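Local coordinates for methyltransferase (PDB 1IXK), which probably binds RNA and uses S-adenosyl-L-methionine to methylate carbon 5 of cytidine in tRNA, at residues 73-81 / 105-113. Sequence-based numbering, arbitrary orientation.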
# COMPACT_ATOMS: atom_id res chain seq x y z
N VAL A 73 -4.20 1.23 14.42
CA VAL A 73 -4.40 0.62 13.12
C VAL A 73 -3.87 -0.78 13.43
O VAL A 73 -2.72 -0.94 13.83
CB VAL A 73 -3.57 1.30 12.00
CG1 VAL A 73 -4.00 2.75 11.83
CG2 VAL A 73 -2.09 1.22 12.31
N PRO A 74 -4.72 -1.80 13.28
CA PRO A 74 -4.39 -3.20 13.55
C PRO A 74 -3.04 -3.71 13.04
O PRO A 74 -2.30 -4.37 13.77
CB PRO A 74 -5.56 -3.96 12.93
CG PRO A 74 -6.70 -3.00 13.09
CD PRO A 74 -6.07 -1.69 12.69
N TRP A 75 -2.73 -3.39 11.79
CA TRP A 75 -1.51 -3.87 11.15
C TRP A 75 -0.25 -3.02 11.29
O TRP A 75 0.77 -3.33 10.66
CB TRP A 75 -1.81 -4.11 9.67
CG TRP A 75 -2.48 -2.94 8.98
CD1 TRP A 75 -1.87 -1.85 8.44
CD2 TRP A 75 -3.89 -2.75 8.79
NE1 TRP A 75 -2.80 -1.00 7.91
CE2 TRP A 75 -4.05 -1.52 8.10
CE3 TRP A 75 -5.03 -3.50 9.11
CZ2 TRP A 75 -5.31 -1.02 7.75
CZ3 TRP A 75 -6.28 -3.00 8.76
CH2 TRP A 75 -6.41 -1.78 8.08
N ALA A 76 -0.30 -1.97 12.10
CA ALA A 76 0.87 -1.11 12.28
C ALA A 76 0.90 -0.55 13.70
O ALA A 76 0.04 0.25 14.08
CB ALA A 76 0.83 0.03 11.27
N LYS A 77 1.88 -0.98 14.49
CA LYS A 77 1.98 -0.53 15.88
C LYS A 77 2.15 0.98 16.04
O LYS A 77 1.75 1.55 17.06
CB LYS A 77 3.13 -1.25 16.58
CG LYS A 77 4.49 -1.02 15.95
CD LYS A 77 5.61 -1.60 16.80
CE LYS A 77 5.44 -3.10 17.01
NZ LYS A 77 5.41 -3.83 15.72
N GLU A 78 2.72 1.63 15.03
CA GLU A 78 2.95 3.07 15.06
C GLU A 78 1.78 3.88 14.48
O GLU A 78 1.80 5.11 14.51
CB GLU A 78 4.21 3.44 14.27
CG GLU A 78 5.54 2.85 14.79
CD GLU A 78 5.75 1.40 14.41
OE1 GLU A 78 5.07 0.89 13.49
OE2 GLU A 78 6.63 0.75 15.03
N GLY A 79 0.77 3.19 13.94
CA GLY A 79 -0.35 3.89 13.32
C GLY A 79 -1.62 4.02 14.14
O GLY A 79 -2.01 3.10 14.86
N PHE A 80 -2.27 5.17 14.02
CA PHE A 80 -3.51 5.45 14.74
C PHE A 80 -4.43 6.27 13.85
O PHE A 80 -3.97 7.03 13.00
CB PHE A 80 -3.20 6.26 16.01
CG PHE A 80 -2.27 5.57 16.96
CD1 PHE A 80 -2.77 4.78 17.99
CD2 PHE A 80 -0.89 5.71 16.82
CE1 PHE A 80 -1.91 4.13 18.87
CE2 PHE A 80 -0.02 5.06 17.70
CZ PHE A 80 -0.53 4.27 18.72
N CYS A 81 -5.74 6.11 14.04
CA CYS A 81 -6.71 6.88 13.27
C CYS A 81 -7.53 7.71 14.25
O CYS A 81 -8.02 7.21 15.27
CB CYS A 81 -7.60 5.96 12.42
SG CYS A 81 -6.71 5.11 11.06
N ALA A 105 -4.43 4.58 6.54
CA ALA A 105 -4.14 3.37 7.29
C ALA A 105 -3.61 2.27 6.38
O ALA A 105 -2.61 1.63 6.69
CB ALA A 105 -5.40 2.89 8.01
N SER A 106 -4.28 2.06 5.25
CA SER A 106 -3.85 1.01 4.33
C SER A 106 -2.41 1.19 3.85
O SER A 106 -1.69 0.21 3.68
CB SER A 106 -4.80 0.94 3.12
OG SER A 106 -4.75 2.13 2.35
N SER A 107 -1.99 2.44 3.64
CA SER A 107 -0.64 2.70 3.17
C SER A 107 0.44 2.32 4.19
O SER A 107 1.62 2.25 3.86
CB SER A 107 -0.49 4.17 2.76
OG SER A 107 -0.59 5.03 3.88
N MSE A 108 0.03 2.06 5.43
CA MSE A 108 0.96 1.68 6.49
C MSE A 108 1.29 0.18 6.44
O MSE A 108 2.34 -0.25 6.91
CB MSE A 108 0.38 2.02 7.86
CG MSE A 108 0.17 3.50 8.13
SE MSE A 108 -0.46 3.84 9.81
CE MSE A 108 -1.21 5.45 9.57
N TYR A 109 0.39 -0.60 5.85
CA TYR A 109 0.57 -2.05 5.79
C TYR A 109 1.80 -2.54 5.02
O TYR A 109 2.59 -3.33 5.55
CB TYR A 109 -0.70 -2.70 5.21
CG TYR A 109 -0.91 -4.16 5.57
CD1 TYR A 109 0.13 -4.93 6.09
CD2 TYR A 109 -2.14 -4.78 5.36
CE1 TYR A 109 -0.05 -6.28 6.39
CE2 TYR A 109 -2.33 -6.13 5.66
CZ TYR A 109 -1.28 -6.87 6.17
OH TYR A 109 -1.45 -8.21 6.46
N PRO A 110 2.00 -2.09 3.77
CA PRO A 110 3.15 -2.53 2.97
C PRO A 110 4.52 -2.44 3.64
O PRO A 110 5.25 -3.43 3.69
CB PRO A 110 3.04 -1.68 1.70
CG PRO A 110 1.57 -1.54 1.54
CD PRO A 110 1.12 -1.21 2.96
N PRO A 111 4.89 -1.26 4.16
CA PRO A 111 6.21 -1.16 4.80
C PRO A 111 6.37 -2.11 5.98
O PRO A 111 7.41 -2.75 6.15
CB PRO A 111 6.27 0.30 5.26
CG PRO A 111 5.29 1.00 4.39
CD PRO A 111 4.18 0.02 4.22
N VAL A 112 5.33 -2.20 6.81
CA VAL A 112 5.37 -3.06 7.98
C VAL A 112 5.47 -4.53 7.56
O VAL A 112 6.24 -5.30 8.13
CB VAL A 112 4.12 -2.85 8.86
CG1 VAL A 112 4.14 -3.80 10.05
CG2 VAL A 112 4.07 -1.40 9.36
N ALA A 113 4.69 -4.91 6.55
CA ALA A 113 4.73 -6.29 6.06
C ALA A 113 6.12 -6.63 5.51
O ALA A 113 6.61 -7.74 5.71
CB ALA A 113 3.67 -6.49 4.97
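W75 NE1 gives a nearly straight hydrogen bond to A105 O (2.9 Å, 168° at the hydrogen), with the acceptor lying in the plane of the indole. The donor stands above the carbonyl plane, not on a lone pair, while M108 N reaches the same oxygen from the opposite face, so two N-H groups grip this carbonyl. The aromatic contact is an offset stack between the five-membered ring of W75 and the ring of Y109, planes at 19° and centroids 4.8 Å apart. W75 CB adds a CH-pi contact over the middle of the Y109 ring, and W75 CD1 touches Y109 CB at 3.5 Å. With CG tucked between backbone N and carbonyl carbon (chi1 51°), the indole lies against the helix; P74 CD borders its other face. Y109 OH is hydrogen-bonded to Y274 O, fixing the far end of the tyrosine. Were W75 an alanine, A105 O would keep M108 N but is likely to lose its other donor, and a gap would probably open beside the Y109 ring. The tryptophan sits in a type I turn, V73 to A76, within the connection between antiparallel strands 69-73 and 79-82; a second type I turn, A76 to G79, follows. This connection of the N-terminal-domain sheet packs on the helix that leads into the Rossmann-like methyltransferase fold; on that helix the S106 side chain lies about 5 Å from that of C247, the predicted nucleophile. Apolar packing completes the contact. The selenomethionine M108, extended beyond CG, brings SE to 3.5 Å from G79 CA and 4.0 Å from V73 CG2. A76 CB meets both M108 CB and V112 CG2. C81 SG, in a disulfide with C46, rests 4.0 Å from A105 CB.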